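Proline dipeptidase (Streptococcus agalactiae, PDB 3OOO) probably hydrolyses peptides as a manganese-dependent M24B-family peptidase, of which this is the N-terminal creatinase/prolidase domain. Local coordinates at residues 55-60 / 71-76. Sequence-based numbering, arbitrary orientation.
Sequences LFVPAL and FPVFGY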
ATOM      1  N   LEU A  55       3.352 -16.783 -12.208  1.00  5.46           N
ATOM      2  CA  LEU A  55       2.189 -15.977 -11.861  1.00  5.28           C
ATOM      3  C   LEU A  55       1.333 -16.671 -10.802  1.00  5.51           C
ATOM      4  O   LEU A  55       0.997 -17.845 -10.939  1.00  5.70           O
ATOM      5  CB  LEU A  55       1.379 -15.672 -13.130  1.00  5.93           C
ATOM      6  CG  LEU A  55       0.040 -14.948 -12.999  1.00  5.80           C
ATOM      7  CD1 LEU A  55       0.195 -13.593 -12.355  1.00  6.50           C
ATOM      8  CD2 LEU A  55      -0.591 -14.795 -14.360  1.00  8.37           C
ATOM      9  N   PHE A  56       1.018 -15.941  -9.735  1.00  4.92           N
ATOM     10  CA  PHE A  56       0.172 -16.432  -8.649  1.00  4.56           C
ATOM     11  C   PHE A  56      -1.123 -15.644  -8.669  1.00  5.09           C
ATOM     12  O   PHE A  56      -1.081 -14.424  -8.658  1.00  4.82           O
ATOM     13  CB  PHE A  56       0.897 -16.235  -7.308  1.00  4.75           C
ATOM     14  CG  PHE A  56       0.107 -16.682  -6.097  1.00  4.15           C
ATOM     15  CD1 PHE A  56      -0.229 -18.017  -5.918  1.00  4.68           C
ATOM     16  CD2 PHE A  56      -0.261 -15.767  -5.116  1.00  4.31           C
ATOM     17  CE1 PHE A  56      -0.935 -18.433  -4.794  1.00  5.37           C
ATOM     18  CE2 PHE A  56      -0.975 -16.175  -3.987  1.00  3.99           C
ATOM     19  CZ  PHE A  56      -1.305 -17.512  -3.822  1.00  5.05           C
ATOM     20  N   VAL A  57      -2.261 -16.332  -8.692  1.00  5.15           N
ATOM     21  CA  VAL A  57      -3.569 -15.668  -8.753  1.00  5.97           C
ATOM     22  C   VAL A  57      -4.579 -16.371  -7.853  1.00  6.15           C
ATOM     23  O   VAL A  57      -4.327 -17.484  -7.405  1.00  6.03           O
ATOM     24  CB  VAL A  57      -4.141 -15.629 -10.205  1.00  6.26           C
ATOM     25  CG1 VAL A  57      -3.354 -14.662 -11.077  1.00  7.08           C
ATOM     26  CG2 VAL A  57      -4.194 -17.030 -10.826  1.00  7.25           C
ATOM     27  N   PRO A  58      -5.733 -15.735  -7.587  1.00  6.07           N
ATOM     28  CA  PRO A  58      -6.783 -16.504  -6.918  1.00  6.60           C
ATOM     29  C   PRO A  58      -7.181 -17.697  -7.780  1.00  6.94           C
ATOM     30  O   PRO A  58      -7.125 -17.619  -9.014  1.00  6.99           O
ATOM     31  CB  PRO A  58      -7.939 -15.506  -6.810  1.00  6.69           C
ATOM     32  CG  PRO A  58      -7.288 -14.170  -6.865  1.00  6.44           C
ATOM     33  CD  PRO A  58      -6.125 -14.328  -7.792  1.00  6.44           C
ATOM     34  N   ALA A  59      -7.569 -18.796  -7.136  1.00  7.37           N
ATOM     35  CA  ALA A  59      -7.847 -20.053  -7.844  1.00  8.02           C
ATOM     36  C   ALA A  59      -8.850 -19.912  -8.981  1.00  8.57           C
ATOM     37  O   ALA A  59      -8.737 -20.586 -10.007  1.00  8.79           O
ATOM     38  CB  ALA A  59      -8.304 -21.126  -6.874  1.00  8.37           C
ATOM     39  N   LEU A  60      -9.825 -19.030  -8.803  1.00  9.13           N
ATOM     40  CA  LEU A  60     -10.832 -18.846  -9.838  1.00  9.71           C
ATOM     41  C   LEU A  60     -10.269 -18.272 -11.132  1.00  9.51           C
ATOM     42  O   LEU A  60     -10.881 -18.433 -12.190  1.00 10.19           O
ATOM     43  CB  LEU A  60     -11.990 -18.000  -9.317  1.00 10.22           C
ATOM     44  CG  LEU A  60     -12.936 -18.839  -8.450  1.00 12.69           C
ATOM     45  CD1 LEU A  60     -13.935 -17.951  -7.744  1.00 15.57           C
ATOM     46  CD2 LEU A  60     -13.654 -19.901  -9.277  1.00 14.91           C
ATOM     47  N   PHE A  71       4.073 -19.265 -19.140  1.00 10.68           N
ATOM     48  CA  PHE A  71       4.909 -19.688 -18.019  1.00  9.74           C
ATOM     49  C   PHE A  71       4.061 -20.184 -16.835  1.00  9.12           C
ATOM     50  O   PHE A  71       2.831 -20.070 -16.873  1.00  9.41           O
ATOM     51  CB  PHE A  71       5.855 -18.546 -17.621  1.00  9.23           C
ATOM     52  CG  PHE A  71       5.185 -17.203 -17.493  1.00  9.08           C
ATOM     53  CD1 PHE A  71       4.450 -16.881 -16.355  1.00  8.44           C
ATOM     54  CD2 PHE A  71       5.319 -16.244 -18.496  1.00  9.22           C
ATOM     55  CE1 PHE A  71       3.844 -15.636 -16.223  1.00  8.54           C
ATOM     56  CE2 PHE A  71       4.717 -14.986 -18.371  1.00  9.60           C
ATOM     57  CZ  PHE A  71       3.980 -14.682 -17.233  1.00  9.25           C
ATOM     58  N   PRO A  72       4.702 -20.742 -15.787  1.00  8.57           N
ATOM     59  CA  PRO A  72       3.915 -21.373 -14.717  1.00  8.32           C
ATOM     60  C   PRO A  72       2.934 -20.452 -13.997  1.00  8.01           C
ATOM     61  O   PRO A  72       3.230 -19.282 -13.738  1.00  7.72           O
ATOM     62  CB  PRO A  72       4.982 -21.876 -13.743  1.00  8.37           C
ATOM     63  CG  PRO A  72       6.173 -22.114 -14.612  1.00  8.65           C
ATOM     64  CD  PRO A  72       6.146 -20.994 -15.606  1.00  8.41           C
ATOM     65  N   VAL A  73       1.763 -21.006 -13.698  1.00  7.75           N
ATOM     66  CA  VAL A  73       0.712 -20.313 -12.970  1.00  7.61           C
ATOM     67  C   VAL A  73       0.270 -21.206 -11.820  1.00  7.38           C
ATOM     68  O   VAL A  73       0.124 -22.417 -11.991  1.00  8.12           O
ATOM     69  CB  VAL A  73      -0.521 -20.042 -13.871  1.00  7.43           C
ATOM     70  CG1 VAL A  73      -1.660 -19.387 -13.082  1.00  8.43           C
ATOM     71  CG2 VAL A  73      -0.148 -19.178 -15.067  1.00  7.40           C
ATOM     72  N   PHE A  74       0.080 -20.619 -10.641  1.00  6.77           N
ATOM     73  CA  PHE A  74      -0.567 -21.341  -9.547  1.00  6.37           C
ATOM     74  C   PHE A  74      -1.515 -20.428  -8.788  1.00  6.25           C
ATOM     75  O   PHE A  74      -1.510 -19.217  -8.984  1.00  5.55           O
ATOM     76  CB  PHE A  74       0.442 -22.073  -8.637  1.00  6.68           C
ATOM     77  CG  PHE A  74       1.271 -21.175  -7.757  1.00  6.55           C
ATOM     78  CD1 PHE A  74       1.133 -21.233  -6.365  1.00  6.40           C
ATOM     79  CD2 PHE A  74       2.219 -20.309  -8.298  1.00  6.80           C
ATOM     80  CE1 PHE A  74       1.907 -20.429  -5.526  1.00  5.83           C
ATOM     81  CE2 PHE A  74       2.993 -19.485  -7.463  1.00  6.66           C
ATOM     82  CZ  PHE A  74       2.842 -19.556  -6.078  1.00  6.42           C
ATOM     83  N   GLY A  75      -2.347 -21.024  -7.947  1.00  6.21           N
ATOM     84  CA  GLY A  75      -3.373 -20.266  -7.265  1.00  6.78           C
ATOM     85  C   GLY A  75      -3.723 -20.810  -5.905  1.00  6.83           C
ATOM     86  O   GLY A  75      -3.154 -21.805  -5.446  1.00  6.87           O
ATOM     87  N   TYR A  76      -4.676 -20.143  -5.267  1.00  7.10           N
ATOM     88  CA  TYR A  76      -5.138 -20.533  -3.946  1.00  7.38           C
ATOM     89  C   TYR A  76      -6.640 -20.316  -3.824  1.00  7.77           C
ATOM     90  O   TYR A  76      -7.175 -19.343  -4.347  1.00  7.76           O
ATOM     91  CB  TYR A  76      -4.380 -19.758  -2.859  1.00  7.29           C
ATOM     92  CG  TYR A  76      -4.828 -18.321  -2.666  1.00  6.65           C
ATOM     93  CD1 TYR A  76      -5.488 -17.930  -1.503  1.00  6.88           C
ATOM     94  CD2 TYR A  76      -4.601 -17.357  -3.650  1.00  6.51           C
ATOM     95  CE1 TYR A  76      -5.905 -16.612  -1.316  1.00  6.02           C
ATOM     96  CE2 TYR A  76      -5.012 -16.040  -3.475  1.00  6.51           C
ATOM     97  CZ  TYR A  76      -5.663 -15.679  -2.309  1.00  6.81           C
ATOM     98  OH  TYR A  76      -6.069 -14.382  -2.142  1.00  8.16           O
TER
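F56 sits between F74 and Y76, and these rings form the tight part. CD1 of F56 lies over one face of the F74 ring, offset toward its rim and 3.2 Å from CE1 of F74; the planes tilt by 43°. The planes of F56 and Y76 are close to parallel, but the rings hardly overlap; CZ of F56 reaches CD2 of Y76 at 3.3 Å. With chi1 at 72°, CG of F74 stands between its N and carbonyl carbon, and the ring's end leans to F56. Helix 82-89 packs here, and Y76 OH accepts a hydrogen bond from Q42 N.

The other face is looser. CG2 of V57 meets CG1 of V73 at 4.1 Å, and helix 62-68 lies against both. CB of L55 approaches the F71 ring edge in its plane.

Along the parallel backbones, L55 N donates a hydrogen bond to P72 O, F74 N to L55 O (2.9 Å) and V57 N to F74 O. The ladder frays: Y76 N to V57 O is weak (3.4 Å), though A59 N hydrogen-bonds Y76 O from above the carbonyl plane. Strand 54-58, helix 62-68 and edge strand 73-76 make a beta-alpha-beta crossover in the creatinase/prolidase N-terminal domain.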